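Local coordinates for protein MPT synthase subunit 2 (Burkholderia ambifaria, PDB 7L32) that probably catalyses, as the large subunit of molybdopterin synthase, the sulfur transfer that turns precursor Z into molybdopterin during molybdenum cofactor biosynthesis, at residues 13-18 / 87-92; 40-45 / 98-103; 118-123 / 155-160. All blocks are in the same frame, centred on the assembly; numbering follows the deposited sequence. Where two conformers were deposited one is given.

Interaction 1 (13-18 / 87-92)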
ATOM      1  N   ARG A  13       3.536   0.506 -17.213  1.00 24.94           N
ATOM      2  CA  ARG A  13       3.726  -0.628 -18.113  1.00 29.48           C
ATOM      3  C   ARG A  13       2.492  -1.519 -18.145  1.00 29.54           C
ATOM      4  O   ARG A  13       1.847  -1.743 -17.116  1.00 26.53           O
ATOM      5  CB  ARG A  13       4.928  -1.473 -17.652  1.00 29.35           C
ATOM      6  CG  ARG A  13       5.888  -1.903 -18.696  1.00 46.21           C
ATOM      7  CD  ARG A  13       7.209  -2.256 -18.025  1.00 45.93           C
ATOM      8  NE  ARG A  13       7.097  -3.346 -17.064  1.00 33.74           N
ATOM      9  CZ  ARG A  13       7.548  -3.288 -15.818  1.00 39.72           C
ATOM     10  NH1 ARG A  13       8.129  -2.198 -15.346  1.00 41.87           N
ATOM     11  NH2 ARG A  13       7.445  -4.362 -15.038  1.00 36.53           N
ATOM     12  N   ILE A  14       2.183  -2.036 -19.328  1.00 26.71           N
ATOM     13  CA  ILE A  14       1.188  -3.085 -19.526  1.00 26.29           C
ATOM     14  C   ILE A  14       1.913  -4.289 -20.116  1.00 30.60           C
ATOM     15  O   ILE A  14       2.626  -4.152 -21.118  1.00 29.98           O
ATOM     16  CB  ILE A  14       0.046  -2.622 -20.457  1.00 36.29           C
ATOM     17  CG1 ILE A  14      -0.775  -1.518 -19.776  1.00 30.71           C
ATOM     18  CG2 ILE A  14      -0.848  -3.804 -20.834  1.00 31.19           C
ATOM     19  CD1 ILE A  14      -1.598  -0.692 -20.742  1.00 32.45           C
ATOM     20  N   GLN A  15       1.707  -5.468 -19.526  1.00 26.45           N
ATOM     21  CA  GLN A  15       2.463  -6.647 -19.931  1.00 32.60           C
ATOM     22  C   GLN A  15       1.637  -7.902 -19.684  1.00 33.53           C
ATOM     23  O   GLN A  15       0.694  -7.899 -18.894  1.00 32.89           O
ATOM     24  CB  GLN A  15       3.789  -6.748 -19.172  1.00 33.60           C
ATOM     25  CG  GLN A  15       3.591  -6.966 -17.661  1.00 30.19           C
ATOM     26  CD  GLN A  15       4.885  -6.825 -16.872  1.00 38.73           C
ATOM     27  OE1 GLN A  15       5.658  -5.889 -17.089  1.00 39.82           O
ATOM     28  NE2 GLN A  15       5.135  -7.766 -15.965  1.00 34.90           N
ATOM     29  N   THR A  16       2.025  -8.991 -20.344  1.00 34.08           N
ATOM     30  CA  THR A  16       1.413 -10.284 -20.056  1.00 37.97           C
ATOM     31  C   THR A  16       2.148 -11.025 -18.945  1.00 40.32           C
ATOM     32  O   THR A  16       1.511 -11.750 -18.171  1.00 40.99           O
ATOM     33  CB  THR A  16       1.363 -11.179 -21.302  1.00 43.25           C
ATOM     34  OG1 THR A  16       2.689 -11.433 -21.783  1.00 46.60           O
ATOM     35  CG2 THR A  16       0.512 -10.550 -22.422  1.00 41.32           C
ATOM     36  N   ASP A  17       3.467 -10.869 -18.862  1.00 39.67           N
ATOM     37  CA  ASP A  17       4.241 -11.541 -17.831  1.00 40.98           C
ATOM     38  C   ASP A  17       3.795 -11.084 -16.446  1.00 32.41           C
ATOM     39  O   ASP A  17       3.290  -9.974 -16.257  1.00 33.24           O
ATOM     40  CB  ASP A  17       5.736 -11.257 -17.991  1.00 44.39           C
ATOM     41  CG  ASP A  17       6.370 -12.016 -19.129  1.00 58.49           C
ATOM     42  OD1 ASP A  17       5.829 -13.067 -19.558  1.00 60.15           O
ATOM     43  OD2 ASP A  17       7.446 -11.562 -19.579  1.00 60.53           O
ATOM     44  N   ASP A  18       3.998 -11.951 -15.464  1.00 34.58           N
ATOM     45  CA  ASP A  18       3.745 -11.545 -14.091  1.00 31.98           C
ATOM     46  C   ASP A  18       4.825 -10.561 -13.630  1.00 36.72           C
ATOM     47  O   ASP A  18       5.896 -10.456 -14.232  1.00 37.91           O
ATOM     48  CB  ASP A  18       3.701 -12.767 -13.178  1.00 33.45           C
ATOM     49  CG  ASP A  18       2.939 -12.504 -11.892  1.00 34.72           C
ATOM     50  OD1 ASP A  18       2.389 -11.386 -11.730  1.00 36.43           O
ATOM     51  OD2 ASP A  18       2.896 -13.421 -11.046  1.00 41.90           O
ATOM     52  N   ALA A  87       4.452   4.382  -9.793  1.00 18.20           N
ATOM     53  CA  ALA A  87       4.715   3.280 -10.718  1.00 22.04           C
ATOM     54  C   ALA A  87       3.445   2.455 -10.880  1.00 22.74           C
ATOM     55  O   ALA A  87       2.733   2.209  -9.906  1.00 19.95           O
ATOM     56  CB  ALA A  87       5.869   2.381 -10.236  1.00 23.82           C
ATOM     57  N   ILE A  88       3.130   2.062 -12.119  1.00 19.91           N
ATOM     58  CA  ILE A  88       1.955   1.242 -12.403  1.00 17.72           C
ATOM     59  C   ILE A  88       2.384   0.110 -13.325  1.00 20.38           C
ATOM     60  O   ILE A  88       3.018   0.359 -14.363  1.00 20.33           O
ATOM     61  CB  ILE A  88       0.824   2.052 -13.074  1.00 20.00           C
ATOM     62  CG1 ILE A  88       0.449   3.301 -12.252  1.00 19.35           C
ATOM     63  CG2 ILE A  88      -0.425   1.134 -13.328  1.00 18.88           C
ATOM     64  CD1 ILE A  88      -0.444   4.315 -13.012  1.00 18.57           C
ATOM     65  N   VAL A  89       2.050  -1.127 -12.953  1.00 18.15           N
ATOM     66  CA  VAL A  89       2.187  -2.278 -13.854  1.00 19.06           C
ATOM     67  C   VAL A  89       0.836  -2.978 -13.911  1.00 22.17           C
ATOM     68  O   VAL A  89       0.292  -3.373 -12.873  1.00 20.92           O
ATOM     69  CB  VAL A  89       3.276  -3.263 -13.400  1.00 21.75           C
ATOM     70  CG1 VAL A  89       3.442  -4.402 -14.444  1.00 24.04           C
ATOM     71  CG2 VAL A  89       4.627  -2.545 -13.158  1.00 26.15           C
ATOM     72  N   HIS A  90       0.281  -3.130 -15.114  1.00 21.92           N
ATOM     73  CA  HIS A  90      -0.996  -3.809 -15.258  1.00 20.76           C
ATOM     74  C   HIS A  90      -0.824  -4.982 -16.216  1.00 24.72           C
ATOM     75  O   HIS A  90      -0.144  -4.857 -17.239  1.00 23.66           O
ATOM     76  CB  HIS A  90      -2.082  -2.842 -15.769  1.00 21.08           C
ATOM     77  CG  HIS A  90      -3.478  -3.256 -15.414  1.00 23.29           C
ATOM     78  ND1 HIS A  90      -4.035  -4.446 -15.832  1.00 25.33           N
ATOM     79  CD2 HIS A  90      -4.452  -2.610 -14.724  1.00 23.42           C
ATOM     80  CE1 HIS A  90      -5.282  -4.530 -15.395  1.00 23.24           C
ATOM     81  NE2 HIS A  90      -5.561  -3.427 -14.722  1.00 22.30           N
ATOM     82  N   ARG A  91      -1.403  -6.127 -15.871  1.00 20.17           N
ATOM     83  CA  ARG A  91      -1.289  -7.289 -16.741  1.00 26.24           C
ATOM     84  C   ARG A  91      -2.497  -7.386 -17.660  1.00 28.23           C
ATOM     85  O   ARG A  91      -3.564  -6.830 -17.385  1.00 26.82           O
ATOM     86  CB  ARG A  91      -1.151  -8.573 -15.935  1.00 25.23           C
ATOM     87  CG  ARG A  91       0.125  -8.613 -15.097  1.00 26.18           C
ATOM     88  CD  ARG A  91       0.220  -9.905 -14.325  1.00 29.25           C
ATOM     89  NE  ARG A  91       0.481 -11.041 -15.197  1.00 28.75           N
ATOM     90  CZ  ARG A  91       0.245 -12.303 -14.869  1.00 35.17           C
ATOM     91  NH1 ARG A  91      -0.303 -12.622 -13.707  1.00 33.94           N
ATOM     92  NH2 ARG A  91       0.559 -13.270 -15.731  1.00 36.83           N
ATOM     93  N   VAL A  92      -2.302  -8.097 -18.775  1.00 23.49           N
ATOM     94  CA  VAL A  92      -3.365  -8.457 -19.709  1.00 26.56           C
ATOM     95  C   VAL A  92      -3.180  -9.925 -20.085  1.00 29.08           C
ATOM     96  O   VAL A  92      -2.189 -10.563 -19.720  1.00 33.11           O
ATOM     97  CB  VAL A  92      -3.377  -7.561 -20.967  1.00 33.17           C
ATOM     98  CG1 VAL A  92      -3.804  -6.143 -20.602  1.00 28.47           C
ATOM     99  CG2 VAL A  92      -2.014  -7.553 -21.642  1.00 32.29           C
TER
HETATM  100  O   HOH W   1      -0.879 -12.857 -19.053  1.00 39.90           O
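Arg13, Ile14 and Gln15 pair with Val89, His90 and Arg91 as parallel neighbours in the mixed sheet of the MoaE fold. Strand 11-15 is outermost in this sheet within the chain. Four backbone hydrogen bonds alternate between the strands: Arg13 N to Ile88 O, His90 N to Arg13 O, Gln15 N to His90 O, and Val92 N to Gln15 O. The strand directions differ by 20°.

The tight part lies around Val89, a buried residue. Val89 CG1 packs against the amide of Gln15, 3.7 Å from Gln15 CD. Val89 CG2 lies over one face of the Arg13 guanidinium, 3.8 Å from Arg13 NH2. Gln15 holds that guanidinium from its edge: Gln15 OE1, lying in the guanidinium plane, accepts from Arg13 NE at 2.9 Å and also from Arg13 NH2. The other end of the amide, NE2, donates to Asp17 O and so fixes the amide rotation. Arg13 NH2 also forms a salt bridge with Glu24. On the sheet face that carries Ile14 and His90, Ile14 CG2 meets Val92 CG1 at 3.8 Å, and helix 65-80 packs on Ile14.

Beyond Gln15 the chain turns into an exposed loop, and contacts become polar. A water joins Thr16 O to Val92 O. Asp18 OD1 has its main partner in Gln100; its salt bridge to Arg91 NH1, 3.6 Å away, is a matter of charge alone, since no N-H points at it. The Arg91 chain bends at chi3 (70°), which turns its guanidinium back to the loop. Arg91 NE and NH2 grip Thr16 O side-on, at 3.2 Å and 3.0 Å, while Asp18 CA sits over one guanidinium face.

Interaction 2 (40-45 / 98-103)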
ATOM      1  N   CYS A  40       1.678   0.855  -1.505  1.00 16.82           N
ATOM      2  CA  CYS A  40       1.437   0.074  -2.706  0.57 18.49           C
ATOM      3  C   CYS A  40       0.110  -0.667  -2.606  1.00 19.60           C
ATOM      4  O   CYS A  40      -0.488  -0.836  -1.532  1.00 20.40           O
ATOM      5  CB  CYS A  40       2.601  -0.889  -2.995  0.57 19.44           C
ATOM      6  SG  CYS A  40       3.008  -2.037  -1.672  0.57 27.39           S
ATOM      7  N   PHE A  41      -0.382  -1.038  -3.782  1.00 16.56           N
ATOM      8  CA  PHE A  41      -1.606  -1.808  -3.862  1.00 16.15           C
ATOM      9  C   PHE A  41      -1.376  -2.892  -4.897  1.00 19.25           C
ATOM     10  O   PHE A  41      -0.806  -2.617  -5.954  1.00 16.22           O
ATOM     11  CB  PHE A  41      -2.834  -0.971  -4.245  1.00 17.39           C
ATOM     12  CG  PHE A  41      -4.100  -1.805  -4.355  1.00 18.76           C
ATOM     13  CD1 PHE A  41      -4.882  -2.059  -3.233  1.00 20.16           C
ATOM     14  CD2 PHE A  41      -4.467  -2.384  -5.581  1.00 18.97           C
ATOM     15  CE1 PHE A  41      -6.016  -2.861  -3.319  1.00 20.51           C
ATOM     16  CE2 PHE A  41      -5.613  -3.177  -5.679  1.00 20.21           C
ATOM     17  CZ  PHE A  41      -6.384  -3.416  -4.561  1.00 21.42           C
ATOM     18  N   VAL A  42      -1.801  -4.117  -4.585  1.00 16.91           N
ATOM     19  CA  VAL A  42      -1.791  -5.215  -5.546  1.00 20.36           C
ATOM     20  C   VAL A  42      -3.182  -5.826  -5.592  1.00 21.81           C
ATOM     21  O   VAL A  42      -3.692  -6.296  -4.568  1.00 19.81           O
ATOM     22  CB  VAL A  42      -0.754  -6.296  -5.196  1.00 23.97           C
ATOM     23  CG1 VAL A  42      -0.830  -7.445  -6.205  1.00 24.46           C
ATOM     24  CG2 VAL A  42       0.653  -5.697  -5.184  1.00 24.32           C
ATOM     25  N   GLY A  43      -3.778  -5.864  -6.782  1.00 19.97           N
ATOM     26  CA  GLY A  43      -5.044  -6.544  -6.988  1.00 20.91           C
ATOM     27  C   GLY A  43      -4.817  -7.884  -7.665  1.00 24.52           C
ATOM     28  O   GLY A  43      -3.965  -8.005  -8.544  1.00 23.51           O
ATOM     29  N   THR A  44      -5.588  -8.891  -7.245  1.00 28.98           N
ATOM     30  CA  THR A  44      -5.456 -10.271  -7.712  1.00 29.23           C
ATOM     31  C   THR A  44      -6.823 -10.835  -8.049  1.00 37.31           C
ATOM     32  O   THR A  44      -7.817 -10.493  -7.400  1.00 35.60           O
ATOM     33  CB  THR A  44      -4.809 -11.202  -6.658  1.00 34.93           C
ATOM     34  OG1 THR A  44      -5.512 -11.091  -5.413  1.00 33.00           O
ATOM     35  CG2 THR A  44      -3.333 -10.855  -6.438  1.00 33.77           C
ATOM     36  N   VAL A  45      -6.856 -11.725  -9.057  1.00 39.25           N
ATOM     37  CA  VAL A  45      -8.105 -12.357  -9.479  1.00 36.17           C
ATOM     38  C   VAL A  45      -8.739 -13.067  -8.294  1.00 42.85           C
ATOM     39  O   VAL A  45      -8.165 -14.008  -7.727  1.00 40.25           O
ATOM     40  CB  VAL A  45      -7.861 -13.343 -10.636  1.00 37.56           C
ATOM     41  CG1 VAL A  45      -9.178 -13.998 -11.056  1.00 40.26           C
ATOM     42  CG2 VAL A  45      -7.189 -12.644 -11.820  1.00 33.61           C
ATOM     43  N   LEU A  98      -6.335 -16.133  -8.295  1.00 36.19           N
ATOM     44  CA  LEU A  98      -5.183 -15.876  -7.440  1.00 38.15           C
ATOM     45  C   LEU A  98      -4.052 -15.172  -8.193  1.00 41.33           C
ATOM     46  O   LEU A  98      -3.111 -14.704  -7.551  1.00 34.82           O
ATOM     47  CB  LEU A  98      -4.632 -17.144  -6.751  1.00 41.44           C
ATOM     48  CG  LEU A  98      -5.655 -17.945  -5.943  1.00 45.67           C
ATOM     49  CD1 LEU A  98      -5.022 -19.194  -5.323  1.00 45.90           C
ATOM     50  CD2 LEU A  98      -6.326 -17.081  -4.891  1.00 40.59           C
ATOM     51  N   ASP A  99      -4.118 -15.055  -9.524  1.00 33.14           N
ATOM     52  CA  ASP A  99      -3.090 -14.334 -10.263  1.00 33.41           C
ATOM     53  C   ASP A  99      -3.104 -12.854  -9.903  1.00 29.31           C
ATOM     54  O   ASP A  99      -4.167 -12.251  -9.740  1.00 28.76           O
ATOM     55  CB  ASP A  99      -3.322 -14.447 -11.773  1.00 31.29           C
ATOM     56  CG  ASP A  99      -2.902 -15.786 -12.348  1.00 39.84           C
ATOM     57  OD1 ASP A  99      -2.285 -16.614 -11.644  1.00 45.00           O
ATOM     58  OD2 ASP A  99      -3.231 -16.010 -13.523  1.00 38.60           O
ATOM     59  N   GLN A 100      -1.917 -12.256  -9.847  1.00 30.91           N
ATOM     60  CA  GLN A 100      -1.815 -10.804  -9.761  1.00 28.89           C
ATOM     61  C   GLN A 100      -2.339 -10.159 -11.036  1.00 28.24           C
ATOM     62  O   GLN A 100      -2.047 -10.622 -12.144  1.00 30.14           O
ATOM     63  CB  GLN A 100      -0.364 -10.384  -9.540  1.00 32.10           C
ATOM     64  CG  GLN A 100       0.220 -10.845  -8.211  1.00 38.29           C
ATOM     65  CD  GLN A 100       1.662 -10.398  -8.000  1.00 38.36           C
ATOM     66  OE1 GLN A 100       2.009  -9.894  -6.933  1.00 35.83           O
ATOM     67  NE2 GLN A 100       2.515 -10.611  -9.006  1.00 32.22           N
ATOM     68  N   ILE A 101      -3.100  -9.077 -10.876  1.00 23.05           N
ATOM     69  CA  ILE A 101      -3.627  -8.292 -12.007  1.00 24.29           C
ATOM     70  C   ILE A 101      -2.870  -6.984 -12.173  1.00 25.88           C
ATOM     71  O   ILE A 101      -2.466  -6.615 -13.273  1.00 22.96           O
ATOM     72  CB  ILE A 101      -5.134  -8.001 -11.812  1.00 26.92           C
ATOM     73  CG1 ILE A 101      -5.947  -9.280 -11.696  1.00 34.82           C
ATOM     74  CG2 ILE A 101      -5.679  -7.140 -12.954  1.00 31.01           C
ATOM     75  CD1 ILE A 101      -7.350  -9.010 -11.173  1.00 35.17           C
ATOM     76  N   VAL A 102      -2.718  -6.236 -11.088  1.00 18.91           N
ATOM     77  CA  VAL A 102      -2.283  -4.850 -11.200  1.00 18.89           C
ATOM     78  C   VAL A 102      -1.534  -4.507  -9.928  1.00 18.24           C
ATOM     79  O   VAL A 102      -1.874  -4.998  -8.851  1.00 19.72           O
ATOM     80  CB  VAL A 102      -3.493  -3.917 -11.427  1.00 18.15           C
ATOM     81  CG1 VAL A 102      -4.539  -4.096 -10.334  1.00 22.49           C
ATOM     82  CG2 VAL A 102      -3.074  -2.454 -11.547  1.00 22.31           C
ATOM     83  N   MET A 103      -0.491  -3.701 -10.064  1.00 17.88           N
ATOM     84  CA  MET A 103       0.138  -3.094  -8.900  1.00 20.50           C
ATOM     85  C   MET A 103       0.294  -1.604  -9.140  1.00 20.69           C
ATOM     86  O   MET A 103       0.592  -1.165 -10.260  1.00 17.06           O
ATOM     87  CB  MET A 103       1.507  -3.730  -8.581  1.00 18.93           C
ATOM     88  CG  MET A 103       2.589  -3.607  -9.648  1.00 26.25           C
ATOM     89  SD  MET A 103       4.196  -3.633  -8.780  1.00 33.31           S
ATOM     90  CE  MET A 103       4.186  -1.982  -8.137  1.00 25.63           C
TER
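Gly43 faces both Ile101 and Val102, a classic beta bulge in this antiparallel strand pair. The backbone bonds come first. Gly43 O accepts from Ile101 N at 2.7 Å and, weakly, from Val102 N at 3.3 Å. Gly43 N donates to Val102 O. Past the bulge, Val45 N bonds to Asp99 O at 2.8 Å and Leu98 N to Val45 O, so pairing continues beyond the strand ends.

Apolar contacts lie on both faces of the sheet. Val42 CG2 meets Met103 CB at 4.0 Å. With Thr44 chi1 at 53°, its CG2 is left to rest on Gln100 CA. The Val45 and Ile101 side chains run nearly perpendicular, with Val45 CG2 3.6 Å from Ile101 CG1. Ile101 CD1 reaches on to Val45 N, 3.5 Å away. Val102 CG1 lies over the backbone of Gly43.

The polar side-chain ends look elsewhere. Thr44 OG1 hydrogen-bonds to Gly36 O of the second subunit. Asp99 OD2 takes the N-H of Leu96.

Strand 37-44 is outermost within the chain, but Cys40 to Val42 pair with an antiparallel strand of the second subunit. Cys40, modelled in two conformers, also forms a disulfide with Cys40 of the second subunit. Helix 21-30 covers Val42 and Met103; helix 111-128 covers Phe41 and Val102.

Interaction 3 (118-123 / 155-160)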
ATOM      1  N   CYS A 118      -1.809   6.840  -3.912  1.00 13.10           N
ATOM      2  CA  CYS A 118      -1.950   5.455  -4.357  1.00 16.26           C
ATOM      3  C   CYS A 118      -3.420   5.089  -4.529  1.00 17.87           C
ATOM      4  O   CYS A 118      -3.807   4.468  -5.538  1.00 15.14           O
ATOM      5  CB  CYS A 118      -1.269   4.514  -3.362  1.00 15.68           C
ATOM      6  SG  CYS A 118      -1.094   2.814  -3.954  1.00 18.83           S
ATOM      7  N   GLU A 119      -4.264   5.470  -3.565  1.00 15.67           N
ATOM      8  CA  GLU A 119      -5.690   5.169  -3.697  1.00 15.00           C
ATOM      9  C   GLU A 119      -6.321   5.958  -4.837  1.00 17.13           C
ATOM     10  O   GLU A 119      -7.167   5.428  -5.577  1.00 14.89           O
ATOM     11  CB  GLU A 119      -6.421   5.461  -2.380  1.00 18.31           C
ATOM     12  CG  GLU A 119      -7.886   5.113  -2.432  1.00 21.70           C
ATOM     13  CD  GLU A 119      -8.530   4.964  -1.042  1.00 26.23           C
ATOM     14  OE1 GLU A 119      -8.009   5.519  -0.044  1.00 23.06           O
ATOM     15  OE2 GLU A 119      -9.546   4.250  -0.967  1.00 26.69           O
ATOM     16  N   PHE A 120      -5.933   7.225  -4.989  1.00 15.11           N
ATOM     17  CA  PHE A 120      -6.442   8.027  -6.108  1.00 17.33           C
ATOM     18  C   PHE A 120      -6.123   7.365  -7.450  1.00 16.96           C
ATOM     19  O   PHE A 120      -6.991   7.273  -8.341  1.00 18.48           O
ATOM     20  CB  PHE A 120      -5.854   9.450  -6.044  1.00 15.01           C
ATOM     21  CG  PHE A 120      -6.164  10.286  -7.268  1.00 16.23           C
ATOM     22  CD1 PHE A 120      -7.357  10.981  -7.362  1.00 17.36           C
ATOM     23  CD2 PHE A 120      -5.249  10.381  -8.317  1.00 16.60           C
ATOM     24  CE1 PHE A 120      -7.685  11.727  -8.525  1.00 21.76           C
ATOM     25  CE2 PHE A 120      -5.552  11.120  -9.462  1.00 18.10           C
ATOM     26  CZ  PHE A 120      -6.768  11.804  -9.573  1.00 21.15           C
ATOM     27  N   VAL A 121      -4.873   6.933  -7.630  1.00 15.10           N
ATOM     28  CA  VAL A 121      -4.481   6.299  -8.894  1.00 17.94           C
ATOM     29  C   VAL A 121      -5.298   5.031  -9.127  1.00 16.91           C
ATOM     30  O   VAL A 121      -5.769   4.785 -10.243  1.00 16.65           O
ATOM     31  CB  VAL A 121      -2.961   6.015  -8.921  1.00 17.10           C
ATOM     32  CG1 VAL A 121      -2.583   5.122 -10.134  1.00 15.31           C
ATOM     33  CG2 VAL A 121      -2.135   7.330  -8.974  1.00 15.12           C
ATOM     34  N   MET A 122      -5.493   4.212  -8.083  1.00 16.41           N
ATOM     35  CA  MET A 122      -6.294   2.992  -8.235  1.00 15.89           C
ATOM     36  C   MET A 122      -7.743   3.315  -8.595  1.00 18.12           C
ATOM     37  O   MET A 122      -8.326   2.671  -9.486  1.00 18.37           O
ATOM     38  CB  MET A 122      -6.258   2.126  -6.951  1.00 14.41           C
ATOM     39  CG  MET A 122      -5.017   1.187  -6.855  1.00 16.90           C
ATOM     40  SD  MET A 122      -4.894   0.045  -8.281  1.00 21.43           S
ATOM     41  CE  MET A 122      -6.424  -0.849  -8.105  1.00 20.53           C
ATOM     42  N   ASP A 123      -8.348   4.304  -7.917  1.00 15.71           N
ATOM     43  CA  ASP A 123      -9.737   4.678  -8.214  1.00 17.74           C
ATOM     44  C   ASP A 123      -9.877   5.142  -9.662  1.00 20.88           C
ATOM     45  O   ASP A 123     -10.823   4.766 -10.360  1.00 20.80           O
ATOM     46  CB  ASP A 123     -10.203   5.798  -7.282  1.00 19.49           C
ATOM     47  CG  ASP A 123     -10.508   5.313  -5.870  1.00 24.75           C
ATOM     48  OD1 ASP A 123     -10.663   4.087  -5.651  1.00 23.10           O
ATOM     49  OD2 ASP A 123     -10.584   6.185  -4.986  1.00 22.14           O
ATOM     50  N   ALA A 155     -16.924  11.566  -5.813  1.00 32.46           N
ATOM     51  CA  ALA A 155     -17.220  12.662  -4.906  1.00 34.79           C
ATOM     52  C   ALA A 155     -16.020  12.959  -4.020  1.00 32.98           C
ATOM     53  O   ALA A 155     -15.689  14.127  -3.784  1.00 27.92           O
ATOM     54  CB  ALA A 155     -18.458  12.332  -4.066  1.00 36.80           C
ATOM     55  N   ARG A 156     -15.338  11.908  -3.549  1.00 30.30           N
ATOM     56  CA  ARG A 156     -14.189  12.099  -2.670  1.00 27.38           C
ATOM     57  C   ARG A 156     -13.114  12.936  -3.344  1.00 26.85           C
ATOM     58  O   ARG A 156     -12.503  13.801  -2.710  1.00 25.58           O
ATOM     59  CB  ARG A 156     -13.607  10.742  -2.251  1.00 29.83           C
ATOM     60  CG  ARG A 156     -12.277  10.880  -1.511  1.00 32.46           C
ATOM     61  CD  ARG A 156     -11.734   9.532  -1.011  1.00 32.89           C
ATOM     62  NE  ARG A 156     -10.544   9.698  -0.181  1.00 31.95           N
ATOM     63  CZ  ARG A 156      -9.805   8.689   0.271  1.00 41.19           C
ATOM     64  NH1 ARG A 156     -10.087   7.433  -0.036  1.00 36.06           N
ATOM     65  NH2 ARG A 156      -8.754   8.946   1.044  1.00 38.35           N
ATOM     66  N   TRP A 157     -12.854  12.692  -4.625  1.00 21.88           N
ATOM     67  CA  TRP A 157     -11.759  13.365  -5.308  1.00 22.13           C
ATOM     68  C   TRP A 157     -12.186  14.668  -6.006  1.00 23.47           C
ATOM     69  O   TRP A 157     -11.386  15.250  -6.736  1.00 23.14           O
ATOM     70  CB  TRP A 157     -11.058  12.406  -6.283  1.00 24.87           C
ATOM     71  CG  TRP A 157     -10.546  11.110  -5.632  1.00 25.08           C
ATOM     72  CD1 TRP A 157     -10.904   9.827  -5.968  1.00 26.53           C
ATOM     73  CD2 TRP A 157      -9.615  10.986  -4.532  1.00 22.65           C
ATOM     74  NE1 TRP A 157     -10.249   8.921  -5.154  1.00 22.56           N
ATOM     75  CE2 TRP A 157      -9.450   9.604  -4.273  1.00 23.24           C
ATOM     76  CE3 TRP A 157      -8.896  11.913  -3.751  1.00 26.19           C
ATOM     77  CZ2 TRP A 157      -8.600   9.116  -3.253  1.00 25.33           C
ATOM     78  CZ3 TRP A 157      -8.052  11.431  -2.733  1.00 23.03           C
ATOM     79  CH2 TRP A 157      -7.907  10.045  -2.505  1.00 21.60           C
ATOM     80  N   GLY A 158     -13.439  15.098  -5.839  1.00 26.87           N
ATOM     81  CA  GLY A 158     -13.914  16.388  -6.326  1.00 27.56           C
ATOM     82  C   GLY A 158     -14.326  16.457  -7.777  1.00 33.72           C
ATOM     83  O   GLY A 158     -14.371  17.553  -8.343  1.00 35.20           O
ATOM     84  N   VAL A 159     -14.694  15.334  -8.386  1.00 37.60           N
ATOM     85  CA  VAL A 159     -15.076  15.299  -9.794  1.00 51.78           C
ATOM     86  C   VAL A 159     -16.534  14.864  -9.918  1.00 63.24           C
ATOM     87  O   VAL A 159     -17.070  14.158  -9.058  1.00 62.32           O
ATOM     88  CB  VAL A 159     -14.143  14.383 -10.621  1.00 55.57           C
ATOM     89  CG1 VAL A 159     -12.683  14.843 -10.500  1.00 47.77           C
ATOM     90  CG2 VAL A 159     -14.287  12.948 -10.194  1.00 49.82           C
ATOM     91  N   GLU A 160     -17.209  15.387 -10.936  1.00 76.21           N
ATOM     92  CA  GLU A 160     -18.596  15.009 -11.196  1.00 86.51           C
ATOM     93  C   GLU A 160     -18.787  14.581 -12.648  1.00 83.35           C
ATOM     94  O   GLU A 160     -19.084  15.408 -13.511  1.00104.24           O
ATOM     95  CB  GLU A 160     -19.547  16.158 -10.860  1.00 88.14           C
TER
HETATM   96  O   HOH W   2     -11.478   6.202  -2.475  1.00 26.13           O
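A Schellman motif ends helix 151-156, with Gly158 at positive phi, and just before that glycine Trp157 lays its indole against helix 111-128. The indole is held at its edge and on both faces. At the edge, Trp157 NE1 donates to Asp123 OD2 at 2.8 Å. This bond is nearly straight (170°), lies in the ring plane and uses the anti lone pair of the carboxylate oxygen. Over one face stands Phe120, in a T-shaped pair with planes at 89°. The edge atom Phe120 CD1 comes within 3.6 Å of Trp157 CD2. Phe120 CB makes a CH-pi contact with the six-membered ring of Trp157, 4.0 Å from its centroid. The opposite face is covered by Arg156 CG.

The Arg156 chain is stretched out from CG to NE, which carries its guanidinium to Glu119. Arg156 NH1 makes a salt bridge with Glu119 OE1 at 2.8 Å; as a hydrogen bond it is weak, and the carboxylate and guanidinium planes stand 82° apart. A water accepts from Arg156 NH1 and lies 2.7 Å from Asp123 OD2. Asp123 OD1 has a salt bridge to Arg111 of the second subunit.

The C-terminal helix 151-156 thus packs on one side of helix 111-128. Helix 65-80 adjoins Phe120 and Val121, and strand 100-108 touches Cys118, Val121 and Met122.

Interactions 1 and 2 belong to the same mixed sheet. They meet through the neighbouring strands 85-91 and 100-108, where Arg91 N lies 2.8 Å from Ile101 O. Both rely on backbone hydrogen bonds. Interaction 1 is partly buried and gains arginine, carboxylate and water contacts at its loop end. Interaction 2 is buried, largely apolar in its side-chain packing, and continues into the second subunit. Interaction 3 is buried too, but it joins helix 111-128 to the C-terminal segment mainly by side chains, with an aromatic pair, a salt bridge and an indole-to-carboxylate hydrogen bond. Its helix packs on the sheet: Val121 meets Ile88 of interaction 1, and Met122 meets Phe41 of interaction 2.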